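Local atomic coordinates of putative 2,5-diketo-D-gluconic acid reductase B (Sinorhizobium meliloti, PDB entry 3UP8), a protein that probably reduces carbonyl compounds such as methylglyoxal with NADPH, as a TIM-barrel member of the aldo/keto reductase family. Residues 167-172 / 199-204; 218-223 / 277-282. All blocks are in the same frame, centred on the assembly; numbering follows the deposited sequence.

Contact 1: 167-172 / 199-204; sequences EAARLS and LGMSLT
A169 makes a small, wholly apolar contact with L199 and the selenomethionine M201 where two consecutive outer helices of a TIM barrel lie side by side. A169 sits near the end of helix 162-171 with its CB pointing toward the other segment, and that one methyl makes every contact from residues 167-172. It meets CD2 of L199 at 4.2 Å, at the last turn of helix 190-199. The terminal methyl of M201 reaches the same carbon from deeper in the fold, its CE lying 4.4 Å from A169 CB. These are loose van der Waals contacts, and together the two segments bury 85 Å². L199 holds CG anti to its carbonyl carbon (chi1 -61°), which directs the branch at the neighbouring helix. Between the two partners the chain turns at G200, whose positive phi (83°) makes it the C' residue of a Schellman motif: the amides of G200 and M201 bond back to carbonyls in the last turn of the helix. This ends the helix, and the chain passes through M201, whose side chain is buried, into strand 202-206. M165, one turn earlier on helix 162-171, touches both L199 and M201, while I176 of strand 176-182 also packs on M201. The next face of the helix, at A168, lies against I140 of helix 136-148, and strand 202-206 runs on between strands 176-182 and 245-249.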
ATOM      1  N   GLU A 167      -9.217  -2.326 -17.427  1.00 16.89           N
ATOM      2  CA  GLU A 167      -8.377  -1.976 -18.574  1.00 16.87           C
ATOM      3  C   GLU A 167      -6.922  -2.399 -18.345  1.00 15.62           C
ATOM      4  O   GLU A 167      -6.317  -3.008 -19.213  1.00 14.81           O
ATOM      5  CB  GLU A 167      -8.462  -0.474 -18.921  1.00 16.97           C
ATOM      6  CG  GLU A 167      -7.481  -0.046 -20.029  1.00 19.80           C
ATOM      7  CD  GLU A 167      -7.528   1.439 -20.376  1.00 24.81           C
ATOM      8  OE1 GLU A 167      -7.624   2.290 -19.463  1.00 25.94           O
ATOM      9  OE2 GLU A 167      -7.438   1.757 -21.580  1.00 26.18           O
ATOM     10  N   ALA A 168      -6.376  -2.088 -17.172  1.00 14.52           N
ATOM     11  CA  ALA A 168      -4.999  -2.506 -16.852  1.00 13.99           C
ATOM     12  C   ALA A 168      -4.796  -4.022 -16.917  1.00 13.96           C
ATOM     13  O   ALA A 168      -3.843  -4.495 -17.535  1.00 13.94           O
ATOM     14  CB  ALA A 168      -4.550  -1.931 -15.500  1.00 13.20           C
ATOM     15  N   ALA A 169      -5.705  -4.785 -16.315  1.00 14.29           N
ATOM     16  CA  ALA A 169      -5.646  -6.248 -16.363  1.00 14.15           C
ATOM     17  C   ALA A 169      -5.710  -6.776 -17.803  1.00 14.59           C
ATOM     18  O   ALA A 169      -4.984  -7.707 -18.170  1.00 14.47           O
ATOM     19  CB  ALA A 169      -6.782  -6.862 -15.498  1.00 14.24           C
ATOM     20  N   ARG A 170      -6.580  -6.175 -18.610  1.00 14.69           N
ATOM     21  CA  ARG A 170      -6.731  -6.553 -20.030  1.00 15.40           C
ATOM     22  C   ARG A 170      -5.487  -6.254 -20.892  1.00 14.71           C
ATOM     23  O   ARG A 170      -5.101  -7.067 -21.728  1.00 14.84           O
ATOM     24  CB  ARG A 170      -7.969  -5.858 -20.625  1.00 16.10           C
ATOM     25  CG  ARG A 170      -8.267  -6.213 -22.107  1.00 17.92           C
ATOM     26  CD  ARG A 170      -9.657  -5.718 -22.553  1.00 16.67           C
ATOM     27  NE  ARG A 170     -10.021  -4.382 -22.057  1.00 15.10           N
ATOM     28  CZ  ARG A 170      -9.573  -3.221 -22.540  1.00 17.15           C
ATOM     29  NH1 ARG A 170      -8.694  -3.177 -23.544  1.00 17.42           N
ATOM     30  NH2 ARG A 170      -9.986  -2.088 -21.996  1.00 17.94           N
ATOM     31  N   LEU A 171      -4.883  -5.086 -20.709  1.00 13.69           N
ATOM     32  CA  LEU A 171      -3.736  -4.680 -21.538  1.00 14.34           C
ATOM     33  C   LEU A 171      -2.396  -5.301 -21.120  1.00 14.25           C
ATOM     34  O   LEU A 171      -1.437  -5.277 -21.893  1.00 14.33           O
ATOM     35  CB  LEU A 171      -3.601  -3.156 -21.547  1.00 13.81           C
ATOM     36  CG  LEU A 171      -4.740  -2.379 -22.205  1.00 15.29           C
ATOM     37  CD1 LEU A 171      -4.589  -0.890 -21.944  1.00 13.33           C
ATOM     38  CD2 LEU A 171      -4.811  -2.682 -23.719  1.00 13.72           C
ATOM     39  N   SER A 172      -2.335  -5.862 -19.915  1.00 14.06           N
ATOM     40  CA  SER A 172      -1.042  -6.300 -19.343  1.00 14.20           C
ATOM     41  C   SER A 172      -0.799  -7.772 -19.532  1.00 14.49           C
ATOM     42  O   SER A 172      -1.608  -8.590 -19.102  1.00 13.45           O
ATOM     43  CB  SER A 172      -0.964  -5.961 -17.850  1.00 14.03           C
ATOM     44  OG  SER A 172       0.312  -6.289 -17.325  1.00 14.78           O
ATOM     45  N   LEU A 199     -10.790  -9.846 -10.506  1.00 19.45           N
ATOM     46  CA  LEU A 199      -9.581  -9.815 -11.329  1.00 19.19           C
ATOM     47  C   LEU A 199      -8.389 -10.515 -10.666  1.00 18.82           C
ATOM     48  O   LEU A 199      -7.353 -10.721 -11.292  1.00 17.99           O
ATOM     49  CB  LEU A 199      -9.232  -8.373 -11.732  1.00 18.39           C
ATOM     50  CG  LEU A 199     -10.278  -7.620 -12.561  1.00 18.94           C
ATOM     51  CD1 LEU A 199      -9.950  -6.136 -12.644  1.00 20.49           C
ATOM     52  CD2 LEU A 199     -10.420  -8.208 -13.979  1.00 22.03           C
ATOM     53  N   GLY A 200      -8.552 -10.900  -9.403  1.00 18.37           N
ATOM     54  CA  GLY A 200      -7.502 -11.616  -8.689  1.00 17.94           C
ATOM     55  C   GLY A 200      -6.435 -10.722  -8.096  1.00 17.71           C
ATOM     56  O   GLY A 200      -5.412 -11.211  -7.615  1.00 18.34           O
HETATM   57  N   MSE A 201      -6.642  -9.410  -8.124  1.00 17.55           N
HETATM   58  CA  MSE A 201      -5.680  -8.527  -7.485  1.00 17.13           C
HETATM   59  C   MSE A 201      -6.088  -8.229  -6.043  1.00 16.60           C
HETATM   60  O   MSE A 201      -7.230  -8.450  -5.669  1.00 16.34           O
HETATM   61  CB  MSE A 201      -5.469  -7.253  -8.290  1.00 18.20           C
HETATM   62  CG  MSE A 201      -6.644  -6.316  -8.354  1.00 20.62           C
HETATM   63 SE   MSE A 201      -6.295  -4.848  -9.628  1.00 27.35          SE
HETATM   64  CE  MSE A 201      -6.451  -5.818 -11.281  1.00 24.16           C
ATOM     65  N   SER A 202      -5.135  -7.768  -5.243  1.00 15.78           N
ATOM     66  CA  SER A 202      -5.422  -7.257  -3.913  1.00 16.23           C
ATOM     67  C   SER A 202      -5.698  -5.756  -3.942  1.00 15.87           C
ATOM     68  O   SER A 202      -5.574  -5.085  -4.972  1.00 15.86           O
ATOM     69  CB  SER A 202      -4.257  -7.545  -2.963  1.00 15.57           C
ATOM     70  OG  SER A 202      -3.070  -6.935  -3.460  1.00 16.48           O
ATOM     71  N   LEU A 203      -6.108  -5.248  -2.791  1.00 15.97           N
ATOM     72  CA  LEU A 203      -6.191  -3.839  -2.553  1.00 16.63           C
ATOM     73  C   LEU A 203      -5.164  -3.484  -1.479  1.00 16.70           C
ATOM     74  O   LEU A 203      -5.122  -4.105  -0.400  1.00 17.18           O
ATOM     75  CB  LEU A 203      -7.604  -3.504  -2.090  1.00 17.62           C
ATOM     76  CG  LEU A 203      -7.996  -2.051  -1.910  1.00 18.65           C
ATOM     77  CD1 LEU A 203      -9.521  -1.940  -1.971  1.00 18.07           C
ATOM     78  CD2 LEU A 203      -7.451  -1.503  -0.594  1.00 20.78           C
ATOM     79  N   THR A 204      -4.318  -2.506  -1.775  1.00 15.70           N
ATOM     80  CA  THR A 204      -3.443  -1.985  -0.753  1.00 15.46           C
ATOM     81  C   THR A 204      -3.971  -0.651  -0.223  1.00 15.47           C
ATOM     82  O   THR A 204      -4.150   0.291  -0.982  1.00 15.16           O
ATOM     83  CB  THR A 204      -2.008  -1.840  -1.242  1.00 15.34           C
ATOM     84  OG1 THR A 204      -1.529  -3.123  -1.656  1.00 14.61           O
ATOM     85  CG2 THR A 204      -1.111  -1.313  -0.099  1.00 14.69           C
TER

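Contact 2: 218-223 / 277-282; sequences PLLTEI and RELARP
Three leucines meet here, with L279 offering one methyl to each of two consecutive residues of a helix. Its CD1 packs on L220, 3.8 Å from CD2 and 4.1 Å from CG of that residue. Its CD2 goes to L219, whose own CD2 stands 4.0 Å away and also lies 4.1 Å from L279 CG. The fork of L279 is thus shared between two neighbouring branches, and in both pairs the side chains cross obliquely. Different first torsions bring L219 and L220 to the same partner. L219 carries CG anti to the backbone N (chi1 174°), whereas in L220 it is anti to the carbonyl carbon (chi1 -56°), an arrangement that brings the tip of L220 nearer to L279 than its CB direction alone suggests. No hydrogen bond joins the two segments, and the buried surface amounts to 115 Å². In the TIM-barrel fold of the aldo/keto reductases this is peripheral packing, between the opening turns of helix 218-227, which comes after strand 202-206 and the short helix 213-216, and the chain just after helix 270-277, where it leaves the barrel for its C-terminal segment. L279 sits in the type I turn from R277 to A280, just past the end of that helix, with its CB directed at helix 218-227; the turn's own bond, A280 N to R277 O, is weak at 3.5 Å. Behind L220, the most buried of the three leucines, stand V276, A231 and Y186, and Y186 also bonds through its backbone to R281. At the start of helix 218-227, D217 accepts a hydrogen bond from L220 N through OD1 and one from T221 OG1 through its carbonyl, and it touches L279 as well.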
ATOM      1  N   PRO A 218     -15.428   7.796  18.463  1.00 33.04           N
ATOM      2  CA  PRO A 218     -15.969   7.172  19.680  1.00 33.32           C
ATOM      3  C   PRO A 218     -16.323   5.696  19.492  1.00 33.45           C
ATOM      4  O   PRO A 218     -16.075   4.894  20.396  1.00 33.12           O
ATOM      5  CB  PRO A 218     -17.232   7.993  19.975  1.00 33.19           C
ATOM      6  CG  PRO A 218     -17.621   8.593  18.652  1.00 33.51           C
ATOM      7  CD  PRO A 218     -16.327   8.838  17.927  1.00 33.02           C
ATOM      8  N   LEU A 219     -16.898   5.338  18.342  1.00 33.34           N
ATOM      9  CA  LEU A 219     -17.201   3.935  18.080  1.00 33.85           C
ATOM     10  C   LEU A 219     -15.920   3.088  18.060  1.00 34.03           C
ATOM     11  O   LEU A 219     -15.878   1.998  18.648  1.00 33.96           O
ATOM     12  CB  LEU A 219     -18.018   3.751  16.797  1.00 33.54           C
ATOM     13  CG  LEU A 219     -18.271   2.302  16.340  1.00 34.24           C
ATOM     14  CD1 LEU A 219     -19.260   1.562  17.245  1.00 33.93           C
ATOM     15  CD2 LEU A 219     -18.751   2.257  14.894  1.00 34.45           C
ATOM     16  N   LEU A 220     -14.880   3.599  17.403  1.00 34.08           N
ATOM     17  CA  LEU A 220     -13.602   2.878  17.301  1.00 33.96           C
ATOM     18  C   LEU A 220     -12.869   2.784  18.637  1.00 34.37           C
ATOM     19  O   LEU A 220     -12.200   1.791  18.913  1.00 34.31           O
ATOM     20  CB  LEU A 220     -12.694   3.494  16.231  1.00 33.56           C
ATOM     21  CG  LEU A 220     -13.271   3.595  14.814  1.00 32.73           C
ATOM     22  CD1 LEU A 220     -12.236   4.172  13.842  1.00 32.10           C
ATOM     23  CD2 LEU A 220     -13.811   2.259  14.318  1.00 30.91           C
ATOM     24  N   THR A 221     -12.999   3.816  19.465  1.00 34.77           N
ATOM     25  CA  THR A 221     -12.449   3.778  20.817  1.00 35.21           C
ATOM     26  C   THR A 221     -13.210   2.755  21.665  1.00 35.67           C
ATOM     27  O   THR A 221     -12.613   2.078  22.504  1.00 35.78           O
ATOM     28  CB  THR A 221     -12.479   5.171  21.484  1.00 35.20           C
ATOM     29  OG1 THR A 221     -11.768   6.105  20.666  1.00 34.22           O
ATOM     30  CG2 THR A 221     -11.835   5.132  22.859  1.00 35.07           C
ATOM     31  N   GLU A 222     -14.516   2.637  21.426  1.00 36.37           N
ATOM     32  CA  GLU A 222     -15.357   1.690  22.154  1.00 36.87           C
ATOM     33  C   GLU A 222     -14.973   0.253  21.816  1.00 37.23           C
ATOM     34  O   GLU A 222     -14.801  -0.589  22.706  1.00 36.92           O
ATOM     35  CB  GLU A 222     -16.847   1.917  21.866  1.00 37.06           C
ATOM     36  CG  GLU A 222     -17.758   1.104  22.799  1.00 37.78           C
ATOM     37  CD  GLU A 222     -19.185   0.946  22.296  1.00 39.28           C
ATOM     38  OE1 GLU A 222     -19.688   1.826  21.553  1.00 39.44           O
ATOM     39  OE2 GLU A 222     -19.819  -0.063  22.671  1.00 39.87           O
ATOM     40  N   ILE A 223     -14.839  -0.025  20.524  1.00 37.12           N
ATOM     41  CA  ILE A 223     -14.473  -1.363  20.085  1.00 36.93           C
ATOM     42  C   ILE A 223     -13.071  -1.702  20.571  1.00 36.89           C
ATOM     43  O   ILE A 223     -12.837  -2.803  21.065  1.00 37.17           O
ATOM     44  CB  ILE A 223     -14.636  -1.529  18.573  1.00 36.88           C
ATOM     45  CG1 ILE A 223     -16.118  -1.390  18.206  1.00 36.80           C
ATOM     46  CG2 ILE A 223     -14.111  -2.887  18.122  1.00 36.86           C
ATOM     47  CD1 ILE A 223     -16.409  -1.300  16.711  1.00 36.13           C
ATOM     48  N   ARG A 277     -17.939  -0.686   9.169  1.00 32.45           N
ATOM     49  CA  ARG A 277     -18.361  -0.483   7.783  1.00 32.77           C
ATOM     50  C   ARG A 277     -19.406   0.645   7.636  1.00 32.39           C
ATOM     51  O   ARG A 277     -19.423   1.360   6.615  1.00 31.81           O
ATOM     52  CB  ARG A 277     -18.884  -1.803   7.202  1.00 33.70           C
ATOM     53  CG  ARG A 277     -19.053  -1.824   5.681  1.00 36.22           C
ATOM     54  CD  ARG A 277     -20.006  -2.941   5.243  1.00 40.75           C
ATOM     55  NE  ARG A 277     -20.821  -2.557   4.076  1.00 45.04           N
ATOM     56  CZ  ARG A 277     -21.934  -1.813   4.123  1.00 46.49           C
ATOM     57  NH1 ARG A 277     -22.400  -1.339   5.278  1.00 47.77           N
ATOM     58  NH2 ARG A 277     -22.588  -1.524   3.000  1.00 48.18           N
ATOM     59  N   GLU A 278     -20.254   0.804   8.656  1.00 31.53           N
ATOM     60  CA  GLU A 278     -21.292   1.854   8.688  1.00 31.32           C
ATOM     61  C   GLU A 278     -20.756   3.289   8.765  1.00 29.63           C
ATOM     62  O   GLU A 278     -21.511   4.243   8.565  1.00 29.86           O
ATOM     63  CB  GLU A 278     -22.258   1.647   9.867  1.00 31.81           C
ATOM     64  CG  GLU A 278     -23.079   0.365   9.836  1.00 36.01           C
ATOM     65  CD  GLU A 278     -23.971   0.226   8.602  1.00 41.01           C
ATOM     66  OE1 GLU A 278     -24.277   1.251   7.935  1.00 42.67           O
ATOM     67  OE2 GLU A 278     -24.376  -0.927   8.311  1.00 43.49           O
ATOM     68  N   LEU A 279     -19.473   3.436   9.082  1.00 28.00           N
ATOM     69  CA  LEU A 279     -18.850   4.751   9.202  1.00 26.66           C
ATOM     70  C   LEU A 279     -18.597   5.464   7.868  1.00 26.25           C
ATOM     71  O   LEU A 279     -18.225   6.632   7.873  1.00 26.07           O
ATOM     72  CB  LEU A 279     -17.549   4.668  10.017  1.00 26.23           C
ATOM     73  CG  LEU A 279     -17.678   4.266  11.489  1.00 26.64           C
ATOM     74  CD1 LEU A 279     -16.296   4.106  12.125  1.00 23.85           C
ATOM     75  CD2 LEU A 279     -18.535   5.273  12.262  1.00 26.36           C
ATOM     76  N   ALA A 280     -18.804   4.779   6.743  1.00 25.51           N
ATOM     77  CA  ALA A 280     -18.525   5.355   5.421  1.00 25.33           C
ATOM     78  C   ALA A 280     -19.374   6.604   5.144  1.00 25.62           C
ATOM     79  O   ALA A 280     -20.575   6.633   5.440  1.00 24.63           O
ATOM     80  CB  ALA A 280     -18.704   4.318   4.324  1.00 24.92           C
ATOM     81  N   ARG A 281     -18.725   7.634   4.599  1.00 25.57           N
ATOM     82  CA  ARG A 281     -19.347   8.933   4.337  1.00 26.40           C
ATOM     83  C   ARG A 281     -19.131   9.303   2.870  1.00 26.28           C
ATOM     84  O   ARG A 281     -18.046   9.053   2.322  1.00 25.83           O
ATOM     85  CB  ARG A 281     -18.719  10.026   5.215  1.00 27.04           C
ATOM     86  CG  ARG A 281     -18.819   9.844   6.739  1.00 30.45           C
ATOM     87  CD  ARG A 281     -20.222  10.152   7.276  1.00 37.48           C
ATOM     88  NE  ARG A 281     -20.718  11.460   6.828  1.00 42.20           N
ATOM     89  CZ  ARG A 281     -21.985  11.711   6.499  1.00 44.38           C
ATOM     90  NH1 ARG A 281     -22.901  10.751   6.570  1.00 45.19           N
ATOM     91  NH2 ARG A 281     -22.337  12.924   6.089  1.00 45.47           N
ATOM     92  N   PRO A 282     -20.147   9.915   2.225  1.00 26.07           N
ATOM     93  CA  PRO A 282     -19.972  10.331   0.826  1.00 25.81           C
ATOM     94  C   PRO A 282     -18.835  11.352   0.650  1.00 25.29           C
ATOM     95  O   PRO A 282     -18.308  11.505  -0.447  1.00 25.47           O
ATOM     96  CB  PRO A 282     -21.332  10.942   0.458  1.00 26.12           C
ATOM     97  CG  PRO A 282     -21.944  11.342   1.781  1.00 26.60           C
ATOM     98  CD  PRO A 282     -21.455  10.334   2.780  1.00 25.97           C
TER

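Both segments of contact 1 precede those of contact 2 along the chain, within one aldo/keto reductase barrel. Their centres lie 29 Å apart and their nearest atoms about 12 Å, and the two do not meet. Strand 202-206 links them in sequence: segment 199-204 runs into its first residues, and the chain leaving its other end leads, by way of helix 213-216, to helix 218-227 of contact 2. Contact 1 therefore joins helices 162-171 and 190-199, with the loop that leads into strand 202-206, whereas contact 2 ties an additional helix to the chain beyond helix 270-277. Both lie away from the predicted catalytic residues and belong to the packing around the barrel.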